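Long-range contacts in HDLP (histone deacetylase-like protein) (Aquifex aeolicus, PDB 1C3R), which resembles histone deacetylases, probably removing acetyl groups with the help of a bound zinc ion, and is inhibited by the hydroxamic acid trichostatin A: residues K2-I7 against L308-L313; L23-V28 against I333-F338; H170-V175 against V185-L190; S271-L276 against L351-R356. The protein carries 2 engineered substitutions. All blocks are in the same frame, centred on the assembly; numbering follows the deposited sequence.

Overall arrangement
From the N terminus, residues 2-7 enter the parallel sheet as strand 4-8 and meet helix 299-314 in contact 1. Before that loop closes, residues 23-28 leave for contact 2, whose partner, 333-338, lies beyond the helix, so contacts 1 and 2 cross. Contact 3 is a short local closure between 170-175 and 185-190, enclosed by both of these loops; it carries a ligand of the zinc ion. Helix 272-286 then starts contact 4 and finds 351-356 late in the chain, crossing contacts 1 and 2 but following contact 3 in series. Contacts 1 and 4 touch where Leu-308 and Glu-312 pack on Asn-272 and Leu-276.

Contact 1. Residues K2-I7 against L308-L313; sequences KKVKLI and LIWCEL
Leu-6 lays its CB over one face of the Trp-310 indole: the atom sits 3.9 Å from the centroid of the six-membered ring and 29° off the ring normal, which identifies a CH-pi contact. Leu-6 CG is above the same plane, displaced toward the rim. A second approach comes at the ring edge, where Lys-5 O is 3.5 Å from Trp-310 CZ3, near the ring plane. Both methyls of Val-4 approach the carbonyl oxygen Leu-313 O, CG2 more closely at 3.3 Å; CG1 in addition meets Leu-313 CB at 3.7 Å and Trp-310 CZ3 at 3.9 Å. The indole gets this far because Trp-310 CG is anti to the backbone N (chi1 178°), which carries the six-membered ring across to the strand; its NE1 is hydrogen-bonded to Leu-40 O, tying down the other part of the ring system. Val-4 and Leu-6, two residues apart, both direct their CB atoms to the helix, whereas Lys-5 directs its CB away, and its side chain touches Glu-116 of helix 98-118. Backbone bonds hold this strand between 46-48 and 122-125. The helix segment runs roughly antiparallel to it, at 151° and with axes 9.5 Å apart at closest approach. A helix packed in this way on a strand of a parallel sheet is characteristic of the layered alpha/beta fold of the arginase and deacetylase clan.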
# COMPACT_ATOMS: atom_id res chain seq x y z
N LYS A 2 38.58 21.01 -2.91
CA LYS A 2 37.36 20.17 -3.05
C LYS A 2 36.12 20.97 -2.69
O LYS A 2 35.58 20.82 -1.59
CB LYS A 2 37.47 18.94 -2.15
N LYS A 3 35.66 21.81 -3.62
CA LYS A 3 34.47 22.63 -3.38
C LYS A 3 33.21 21.83 -3.15
O LYS A 3 33.04 20.73 -3.67
CB LYS A 3 34.27 23.63 -4.51
CG LYS A 3 35.38 24.67 -4.59
CD LYS A 3 35.05 25.79 -5.56
CE LYS A 3 36.16 26.84 -5.60
NZ LYS A 3 36.42 27.45 -4.26
N VAL A 4 32.31 22.40 -2.35
CA VAL A 4 31.05 21.78 -1.98
C VAL A 4 29.90 22.42 -2.75
O VAL A 4 29.65 23.61 -2.62
CB VAL A 4 30.81 21.92 -0.47
CG1 VAL A 4 29.56 21.15 -0.05
CG2 VAL A 4 32.05 21.43 0.28
N LYS A 5 29.21 21.62 -3.54
CA LYS A 5 28.10 22.12 -4.35
C LYS A 5 26.77 21.44 -4.06
O LYS A 5 26.73 20.31 -3.58
CB LYS A 5 28.42 21.95 -5.84
CG LYS A 5 29.59 22.79 -6.37
CD LYS A 5 29.24 24.27 -6.36
CE LYS A 5 30.34 25.11 -7.01
NZ LYS A 5 31.65 24.98 -6.30
N LEU A 6 25.69 22.15 -4.36
CA LEU A 6 24.34 21.64 -4.20
C LEU A 6 23.72 21.74 -5.59
O LEU A 6 23.74 22.80 -6.21
CB LEU A 6 23.56 22.48 -3.19
CG LEU A 6 22.14 22.05 -2.80
CD1 LEU A 6 21.19 22.21 -3.97
CD2 LEU A 6 22.15 20.62 -2.31
N ILE A 7 23.20 20.63 -6.10
CA ILE A 7 22.59 20.63 -7.42
C ILE A 7 21.07 20.70 -7.25
O ILE A 7 20.48 19.89 -6.53
CB ILE A 7 22.96 19.35 -8.22
CG1 ILE A 7 24.44 19.37 -8.62
CG2 ILE A 7 22.14 19.29 -9.49
CD1 ILE A 7 25.41 19.37 -7.47
N LEU A 308 20.58 19.87 7.66
CA LEU A 308 21.66 19.41 8.53
C LEU A 308 22.76 18.85 7.62
O LEU A 308 23.93 19.19 7.77
CB LEU A 308 21.16 18.33 9.51
CG LEU A 308 20.09 18.75 10.52
CD1 LEU A 308 19.73 17.58 11.42
CD2 LEU A 308 20.59 19.92 11.37
N ILE A 309 22.37 18.01 6.67
CA ILE A 309 23.32 17.43 5.73
C ILE A 309 24.10 18.52 5.01
O ILE A 309 25.33 18.46 4.93
CB ILE A 309 22.59 16.55 4.67
CG1 ILE A 309 21.89 15.38 5.36
CG2 ILE A 309 23.59 16.03 3.65
CD1 ILE A 309 22.83 14.47 6.10
N TRP A 310 23.40 19.52 4.49
CA TRP A 310 24.06 20.60 3.78
C TRP A 310 25.04 21.39 4.64
O TRP A 310 26.10 21.78 4.15
CB TRP A 310 23.05 21.55 3.15
CG TRP A 310 23.70 22.71 2.45
CD1 TRP A 310 23.68 24.02 2.83
CD2 TRP A 310 24.55 22.65 1.29
NE1 TRP A 310 24.46 24.78 1.99
CE2 TRP A 310 25.00 23.96 1.03
CE3 TRP A 310 24.97 21.61 0.45
CZ2 TRP A 310 25.86 24.26 -0.03
CZ3 TRP A 310 25.82 21.91 -0.61
CH2 TRP A 310 26.26 23.23 -0.84
N CYS A 311 24.68 21.64 5.90
CA CYS A 311 25.59 22.38 6.79
C CYS A 311 26.87 21.57 7.06
O CYS A 311 27.97 22.12 7.12
CB CYS A 311 24.90 22.73 8.12
SG CYS A 311 23.60 24.00 8.01
N GLU A 312 26.72 20.26 7.22
CA GLU A 312 27.86 19.38 7.45
C GLU A 312 28.84 19.52 6.29
O GLU A 312 30.02 19.81 6.47
CB GLU A 312 27.43 17.92 7.51
CG GLU A 312 27.74 17.18 8.80
CD GLU A 312 29.20 17.23 9.17
OE1 GLU A 312 30.05 16.94 8.30
OE2 GLU A 312 29.50 17.53 10.34
N LEU A 313 28.34 19.31 5.08
CA LEU A 313 29.17 19.40 3.88
C LEU A 313 29.72 20.79 3.66
O LEU A 313 30.89 20.95 3.30
CB LEU A 313 28.37 19.00 2.65
CG LEU A 313 28.03 17.52 2.51
CD1 LEU A 313 27.09 17.33 1.34
CD2 LEU A 313 29.30 16.72 2.32

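Contact 2. Residues L23-V28 against I333-F338; sequences LKIPRV and IDFEEF
Lys-24 NZ is drawn to Asp-334 by two oxygens. The backbone Asp-334 O accepts a weak hydrogen bond from Lys-24 NZ at 3.2 Å, and the carboxylate atom Asp-334 OD1 forms a long salt bridge to the same nitrogen at 3.9 Å. The lysine chain has to fold back to arrive there: it bends at chi2 and chi4, and chi1 (87°) sets CG between the backbone N and the carbonyl carbon. On the other segment, Asp-334 is the centre of an inverse gamma turn, in which Phe-335 N reaches back weakly to Ile-333 O. The carboxylate also leans on proline carbon, with Asp-334 OD1 3.8 Å from Pro-26 CD. That CD meets Ile-333 CG2 at 3.7 Å, giving the closest apolar approach of the pair of segments. A looser touch, 4.3 Å, joins Ile-25 CG2 to Phe-335 CD1; both of these residues rest on Pro-299 at the start of helix 299-314, and Phe-335 stacks edge-to-face with His-298. The loop 23-28 leads into helix 28-37, with Arg-27 at its N-cap, and Leu-23 touches Tyr-297 of the trichostatin A pocket. Arg-16 adds a long, weak ion pair to Asp-334 OD2 and a weak hydrogen bond to Lys-24 O. Since the polar links between the segments are weak or long, the contact probably rests on loose electrostatic attraction together with the Pro-26 and Ile-25 packing, not on a precisely directed bond.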
# COMPACT_ATOMS: atom_id res chain seq x y z
N LEU A 23 3.71 12.43 -2.92
CA LEU A 23 4.70 13.37 -3.47
C LEU A 23 4.16 14.67 -4.09
O LEU A 23 4.81 15.26 -4.97
CB LEU A 23 5.59 12.64 -4.49
CG LEU A 23 6.54 11.60 -3.90
CD1 LEU A 23 7.23 10.80 -5.02
CD2 LEU A 23 7.58 12.32 -3.02
N LYS A 24 2.99 15.14 -3.66
CA LYS A 24 2.49 16.37 -4.24
C LYS A 24 3.05 17.58 -3.48
O LYS A 24 2.88 18.73 -3.89
CB LYS A 24 0.96 16.40 -4.24
CG LYS A 24 0.27 16.91 -2.99
CD LYS A 24 0.61 16.13 -1.74
CE LYS A 24 -0.44 16.42 -0.67
NZ LYS A 24 -0.64 17.87 -0.41
N ILE A 25 3.73 17.32 -2.38
CA ILE A 25 4.31 18.39 -1.58
C ILE A 25 5.61 18.90 -2.20
O ILE A 25 6.28 18.17 -2.94
CB ILE A 25 4.69 17.91 -0.15
CG1 ILE A 25 5.79 16.85 -0.26
CG2 ILE A 25 3.48 17.37 0.59
CD1 ILE A 25 6.43 16.48 1.07
N PRO A 26 5.97 20.15 -1.92
CA PRO A 26 7.20 20.73 -2.45
C PRO A 26 8.33 20.01 -1.72
O PRO A 26 8.18 19.68 -0.54
CB PRO A 26 7.11 22.20 -2.02
CG PRO A 26 5.61 22.41 -1.85
CD PRO A 26 5.26 21.15 -1.11
N ARG A 27 9.44 19.76 -2.39
CA ARG A 27 10.54 19.07 -1.74
C ARG A 27 11.87 19.76 -2.00
O ARG A 27 12.32 20.57 -1.18
CB ARG A 27 10.56 17.60 -2.18
CG ARG A 27 9.24 16.90 -1.84
CD ARG A 27 9.11 15.46 -2.33
NE ARG A 27 9.94 14.49 -1.61
CZ ARG A 27 11.11 14.03 -2.03
NH1 ARG A 27 11.62 14.43 -3.19
NH2 ARG A 27 11.77 13.13 -1.31
N VAL A 28 12.50 19.48 -3.13
CA VAL A 28 13.77 20.13 -3.41
C VAL A 28 13.62 21.65 -3.48
O VAL A 28 14.47 22.39 -2.99
CB VAL A 28 14.40 19.61 -4.71
CG1 VAL A 28 15.68 20.39 -5.02
CG2 VAL A 28 14.71 18.12 -4.57
N ILE A 333 3.18 26.09 3.44
CA ILE A 333 3.10 24.89 2.61
C ILE A 333 1.75 24.19 2.65
O ILE A 333 1.03 24.24 3.64
CB ILE A 333 4.19 23.87 2.99
CG1 ILE A 333 5.57 24.50 2.82
CG2 ILE A 333 4.08 22.64 2.10
CD1 ILE A 333 6.70 23.58 3.21
N ASP A 334 1.42 23.55 1.54
CA ASP A 334 0.18 22.80 1.37
C ASP A 334 0.38 21.39 1.91
O ASP A 334 0.44 20.42 1.15
CB ASP A 334 -0.16 22.77 -0.13
CG ASP A 334 1.01 22.32 -1.01
OD1 ASP A 334 1.44 21.15 -0.92
OD2 ASP A 334 1.52 23.16 -1.79
N PHE A 335 0.47 21.25 3.23
CA PHE A 335 0.71 19.94 3.82
C PHE A 335 -0.45 19.21 4.50
O PHE A 335 -1.22 18.52 3.83
CB PHE A 335 1.90 20.04 4.78
CG PHE A 335 2.24 18.75 5.46
CD1 PHE A 335 2.39 17.58 4.72
CD2 PHE A 335 2.38 18.69 6.84
CE1 PHE A 335 2.68 16.38 5.34
CE2 PHE A 335 2.68 17.49 7.47
CZ PHE A 335 2.83 16.33 6.72
N GLU A 336 -0.55 19.35 5.82
CA GLU A 336 -1.59 18.72 6.64
C GLU A 336 -1.13 17.36 7.15
O GLU A 336 -0.93 16.42 6.39
CB GLU A 336 -2.91 18.56 5.86
CG GLU A 336 -4.03 17.96 6.68
CD GLU A 336 -5.35 17.92 5.94
OE1 GLU A 336 -5.83 19.00 5.53
OE2 GLU A 336 -5.92 16.82 5.77
N GLU A 337 -0.97 17.27 8.46
CA GLU A 337 -0.51 16.07 9.13
C GLU A 337 -1.50 14.91 8.92
O GLU A 337 -2.70 15.09 9.06
CB GLU A 337 -0.35 16.37 10.62
CG GLU A 337 0.67 15.52 11.33
CD GLU A 337 2.07 15.72 10.80
OE1 GLU A 337 2.59 16.85 10.85
OE2 GLU A 337 2.66 14.73 10.34
N PHE A 338 -0.98 13.73 8.59
CA PHE A 338 -1.83 12.56 8.36
C PHE A 338 -2.65 12.23 9.59
O PHE A 338 -3.76 11.70 9.49
CB PHE A 338 -0.98 11.34 8.00
CG PHE A 338 -1.79 10.13 7.62
CD1 PHE A 338 -2.39 10.04 6.37
CD2 PHE A 338 -1.97 9.08 8.52
CE1 PHE A 338 -3.15 8.92 6.01
CE2 PHE A 338 -2.73 7.96 8.18
CZ PHE A 338 -3.32 7.88 6.92

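Contact 3. Residues H170-V175 against V185-L190; sequences HHCDGV and VFVLSL. With ZN (zinc ion), chain C; TSN (trichostatin a), chain D.
His-170 backs onto the strand, its carbonyl O 4.4 Å from Ser-189 OG, while its side chain leads away to the metal. CB lies 3.3 Å from TSN N1, the hydroxamate nitrogen of trichostatin A. From there CG is anti to the carbonyl carbon (chi1 -57°), an orientation that brings ND1 to the zinc ion at 2.1 Å. CE1 borders the inhibitor atom TSN O2, and at the far end NE2 is nearest to TSN C11. One ring face is covered by TSN C13, offset toward the rim. The hydroxamate chelates the zinc ion through TSN O1 at 2.2 Å and TSN O2 at 2.5 Å; Asp-168 and Asp-258 complete five-fold coordination. Behind this site runs a beta-alpha-beta unit of strand 162-166, helix 173-178 and strand 185-192, and the residues after His-170 pack onto its last strand. Cys-172 SG touches both Ser-189 CB at 3.7 Å and Val-187 CG1 at 3.8 Å, its chi1 of 51° folding the sulfur back over the residue's own backbone. A turn of helix later, Val-175 CG1 meets Val-187 CG2 at 4.1 Å, the two valines crossing at a slant. Ser-189 OG is hydrogen-bonded to His-191 ND1, and Asp-173 OD2 to His-132 ND1, an Asp-His pairing consistent with a charge relay beside the inhibitor.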
# COMPACT_ATOMS: atom_id res chain seq x y z
N HIS A 170 13.08 2.24 2.65
CA HIS A 170 12.56 1.17 1.80
C HIS A 170 13.68 0.54 0.97
O HIS A 170 14.65 1.20 0.62
CB HIS A 170 11.47 1.69 0.86
CG HIS A 170 10.32 2.35 1.56
ND1 HIS A 170 10.36 3.68 1.90
CD2 HIS A 170 9.16 1.80 2.00
CE1 HIS A 170 9.23 3.91 2.54
NE2 HIS A 170 8.47 2.80 2.63
N HIS A 171 13.53 -0.74 0.66
CA HIS A 171 14.53 -1.46 -0.12
C HIS A 171 14.62 -0.97 -1.56
O HIS A 171 13.60 -0.72 -2.21
CB HIS A 171 14.21 -2.95 -0.12
CG HIS A 171 15.19 -3.77 -0.89
ND1 HIS A 171 14.83 -4.54 -1.98
CD2 HIS A 171 16.53 -3.92 -0.75
CE1 HIS A 171 15.90 -5.12 -2.48
NE2 HIS A 171 16.95 -4.77 -1.75
N CYS A 172 15.85 -0.85 -2.06
CA CYS A 172 16.12 -0.41 -3.42
C CYS A 172 16.00 -1.58 -4.40
O CYS A 172 16.98 -1.97 -5.05
CB CYS A 172 17.52 0.22 -3.50
SG CYS A 172 18.87 -0.79 -2.78
N ASP A 173 14.81 -2.15 -4.52
CA ASP A 173 14.62 -3.28 -5.42
C ASP A 173 15.07 -2.99 -6.86
O ASP A 173 15.67 -3.85 -7.50
CB ASP A 173 13.15 -3.77 -5.40
CG ASP A 173 12.14 -2.69 -5.80
OD1 ASP A 173 10.95 -3.04 -5.97
OD2 ASP A 173 12.52 -1.50 -5.94
N GLY A 174 14.81 -1.79 -7.36
CA GLY A 174 15.23 -1.47 -8.71
C GLY A 174 16.74 -1.53 -8.87
O GLY A 174 17.25 -2.13 -9.81
N VAL A 175 17.45 -0.90 -7.95
CA VAL A 175 18.91 -0.90 -8.00
C VAL A 175 19.49 -2.29 -7.78
O VAL A 175 20.46 -2.68 -8.43
CB VAL A 175 19.50 0.06 -6.95
CG1 VAL A 175 21.02 0.05 -7.04
CG2 VAL A 175 18.94 1.46 -7.16
N VAL A 185 29.84 -3.87 -8.94
CA VAL A 185 28.97 -2.99 -8.16
C VAL A 185 28.50 -3.69 -6.89
O VAL A 185 27.98 -4.79 -6.94
CB VAL A 185 27.72 -2.57 -8.98
CG1 VAL A 185 26.81 -1.68 -8.14
CG2 VAL A 185 28.14 -1.85 -10.24
N PHE A 186 28.70 -3.03 -5.75
CA PHE A 186 28.26 -3.59 -4.48
C PHE A 186 27.09 -2.74 -3.98
O PHE A 186 27.20 -1.51 -3.92
CB PHE A 186 29.37 -3.56 -3.43
CG PHE A 186 29.05 -4.34 -2.18
CD1 PHE A 186 29.63 -5.58 -1.95
CD2 PHE A 186 28.14 -3.85 -1.25
CE1 PHE A 186 29.30 -6.33 -0.82
CE2 PHE A 186 27.80 -4.59 -0.12
CZ PHE A 186 28.38 -5.83 0.10
N VAL A 187 25.98 -3.39 -3.64
CA VAL A 187 24.81 -2.68 -3.14
C VAL A 187 24.55 -3.05 -1.68
O VAL A 187 24.42 -4.23 -1.35
CB VAL A 187 23.54 -3.02 -3.96
CG1 VAL A 187 22.32 -2.37 -3.32
CG2 VAL A 187 23.69 -2.53 -5.40
N LEU A 188 24.49 -2.03 -0.83
CA LEU A 188 24.21 -2.21 0.60
C LEU A 188 22.97 -1.42 0.93
O LEU A 188 22.92 -0.21 0.72
CB LEU A 188 25.36 -1.70 1.47
CG LEU A 188 24.96 -1.47 2.93
CD1 LEU A 188 24.44 -2.77 3.53
CD2 LEU A 188 26.15 -0.95 3.73
N SER A 189 21.96 -2.09 1.47
CA SER A 189 20.73 -1.39 1.81
C SER A 189 20.15 -1.72 3.18
O SER A 189 20.04 -2.89 3.55
CB SER A 189 19.67 -1.67 0.75
OG SER A 189 18.44 -1.07 1.10
N LEU A 190 19.81 -0.67 3.93
CA LEU A 190 19.16 -0.85 5.23
C LEU A 190 17.74 -0.41 4.92
O LEU A 190 17.54 0.58 4.22
CB LEU A 190 19.74 0.07 6.31
CG LEU A 190 21.22 0.06 6.67
CD1 LEU A 190 21.35 0.62 8.09
CD2 LEU A 190 21.82 -1.33 6.62
ZN ZN C . 11.43 5.18 0.96
O1 TSN D . 11.62 4.66 -1.21
O2 TSN D . 9.34 5.88 -0.11
O3 TSN D . 2.41 4.04 1.61
N1 TSN D . 10.35 4.09 -1.16
N2 TSN D . -1.73 7.38 -2.06
C1 TSN D . 1.26 4.83 -0.31
C2 TSN D . 1.03 4.84 -1.70
C3 TSN D . 0.07 5.65 -2.30
C4 TSN D . -0.75 6.54 -1.49
C5 TSN D . -0.52 6.52 -0.08
C6 TSN D . 0.44 5.70 0.48
C7 TSN D . 2.28 4.00 0.40
C8 TSN D . 3.22 3.08 -0.43
C9 TSN D . 4.64 3.55 -0.24
C10 TSN D . 5.64 3.61 -1.17
C11 TSN D . 6.94 4.13 -0.67
C12 TSN D . 8.04 4.34 -1.42
C13 TSN D . 9.27 4.86 -0.83
C14 TSN D . 3.05 1.62 0.05
C15 TSN D . 5.50 3.18 -2.63
C17 TSN D . -2.50 8.32 -1.22
C16 TSN D . -1.98 7.41 -3.50

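Contact 4. Residues S271-L276 against L351-R356; sequences SNVAFL and LKDPWR
Residues 352-355 run in an extended conformation past the start of helix 272-286, bringing the CA atoms of Ser-271 and Arg-356 within 5.8 Å and those of Asn-272 and Asp-353 within 5.7 Å. At that point the helix presents N-H groups without carbonyl partners from a preceding turn, and side chains from both segments take them up. Asp-353 straddles the first: its OD2 accepts from Asn-272 N on the syn lone pair of that oxygen, at 2.6 Å with an N-H...O angle of 135°, and Asp-353 OD1 accepts more weakly from Asn-272 N at 2.7 Å. A chi1 of 48° keeps CG close against the Asp-353 main chain while the oxygens face the helix start. Ser-271 is the N-cap, its OG accepting from Ala-274 N at 3.1 Å with an angle of 154°; the same OG is hydrogen-bonded to Asp-228. A helix N terminus capped in this way, and the positive end of its dipole, would probably favour the ionised form of Asp-353. The guanidinium of Arg-356 turns one face to this carboxylate, off-centre toward its rim; NH1 is 3.4 Å from Asp-353 OD1, a contact of charges, with no N-H aimed at the oxygen. NH2 of that arginine forms a salt bridge with Glu-262. On the outer flank Val-273 spreads its methyls, CG1 at the edge of the Trp-355 ring, 3.6 Å from CD1, and CG2 3.8 Å from Lys-352 CE. Trp-355 also rests on Asn-229 and Leu-232 of helix 228-243.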
# COMPACT_ATOMS: atom_id res chain seq x y z
N SER A 271 15.64 10.10 14.57
CA SER A 271 15.76 11.53 14.78
C SER A 271 16.65 12.12 13.69
O SER A 271 17.32 11.39 12.97
CB SER A 271 16.40 11.82 16.14
OG SER A 271 17.77 11.42 16.13
N ASN A 272 16.65 13.45 13.60
CA ASN A 272 17.47 14.24 12.67
C ASN A 272 18.95 13.98 12.88
O ASN A 272 19.71 13.78 11.93
CB ASN A 272 17.26 15.73 12.93
CG ASN A 272 16.17 16.32 12.10
OD1 ASN A 272 15.88 17.51 12.19
ND2 ASN A 272 15.56 15.48 11.27
N VAL A 273 19.34 14.06 14.14
CA VAL A 273 20.71 13.90 14.57
C VAL A 273 21.25 12.51 14.29
O VAL A 273 22.41 12.35 13.93
CB VAL A 273 20.83 14.22 16.07
CG1 VAL A 273 22.23 13.91 16.58
CG2 VAL A 273 20.51 15.70 16.29
N ALA A 274 20.41 11.49 14.43
CA ALA A 274 20.86 10.14 14.14
C ALA A 274 21.07 10.03 12.64
O ALA A 274 21.99 9.36 12.17
CB ALA A 274 19.83 9.12 14.59
N PHE A 275 20.20 10.70 11.89
CA PHE A 275 20.27 10.71 10.43
C PHE A 275 21.62 11.32 10.01
O PHE A 275 22.34 10.76 9.18
CB PHE A 275 19.11 11.53 9.87
CG PHE A 275 19.03 11.50 8.36
CD1 PHE A 275 18.69 10.34 7.70
CD2 PHE A 275 19.28 12.65 7.62
CE1 PHE A 275 18.61 10.30 6.31
CE2 PHE A 275 19.20 12.63 6.23
CZ PHE A 275 18.86 11.45 5.57
N LEU A 276 21.94 12.48 10.57
CA LEU A 276 23.19 13.17 10.27
C LEU A 276 24.38 12.31 10.67
O LEU A 276 25.36 12.19 9.93
CB LEU A 276 23.26 14.49 11.03
CG LEU A 276 24.62 15.19 11.07
CD1 LEU A 276 25.09 15.47 9.67
CD2 LEU A 276 24.52 16.48 11.88
N LEU A 351 15.89 23.34 14.44
CA LEU A 351 16.36 22.50 13.34
C LEU A 351 16.65 21.07 13.75
O LEU A 351 16.26 20.13 13.06
CB LEU A 351 17.63 23.09 12.73
CG LEU A 351 17.46 24.24 11.75
CD1 LEU A 351 18.82 24.76 11.32
CD2 LEU A 351 16.69 23.74 10.53
N LYS A 352 17.34 20.90 14.87
CA LYS A 352 17.69 19.57 15.34
C LYS A 352 16.68 19.04 16.34
O LYS A 352 16.29 19.73 17.28
CB LYS A 352 19.08 19.59 15.97
CG LYS A 352 20.11 20.26 15.08
CD LYS A 352 21.47 20.41 15.75
CE LYS A 352 22.17 19.08 15.94
NZ LYS A 352 23.58 19.30 16.39
N ASP A 353 16.23 17.81 16.12
CA ASP A 353 15.28 17.21 17.02
C ASP A 353 16.08 16.48 18.10
O ASP A 353 17.30 16.34 17.99
CB ASP A 353 14.34 16.29 16.24
CG ASP A 353 15.06 15.35 15.31
OD1 ASP A 353 14.44 14.87 14.33
OD2 ASP A 353 16.26 15.08 15.58
N PRO A 354 15.40 16.07 19.18
CA PRO A 354 16.07 15.35 20.27
C PRO A 354 16.49 13.98 19.81
O PRO A 354 15.93 13.45 18.84
CB PRO A 354 14.99 15.28 21.33
CG PRO A 354 13.75 15.09 20.48
CD PRO A 354 13.98 16.23 19.50
N TRP A 355 17.46 13.38 20.49
CA TRP A 355 17.89 12.05 20.12
C TRP A 355 16.74 11.12 20.51
O TRP A 355 16.03 11.38 21.48
CB TRP A 355 19.17 11.67 20.86
CG TRP A 355 20.17 11.03 19.95
CD1 TRP A 355 20.79 11.60 18.88
CD2 TRP A 355 20.64 9.67 20.01
NE1 TRP A 355 21.61 10.68 18.26
CE2 TRP A 355 21.53 9.49 18.93
CE3 TRP A 355 20.38 8.59 20.87
CZ2 TRP A 355 22.18 8.27 18.69
CZ3 TRP A 355 21.02 7.38 20.62
CH2 TRP A 355 21.91 7.23 19.54
N ARG A 356 16.55 10.07 19.74
CA ARG A 356 15.48 9.10 20.00
C ARG A 356 16.12 7.73 20.11
O ARG A 356 16.03 6.91 19.19
CB ARG A 356 14.46 9.17 18.85
CG ARG A 356 13.73 10.51 18.82
CD ARG A 356 13.05 10.84 17.48
NE ARG A 356 12.46 12.18 17.55
CZ ARG A 356 12.11 12.91 16.50
NH1 ARG A 356 12.27 12.44 15.26
NH2 ARG A 356 11.61 14.12 16.68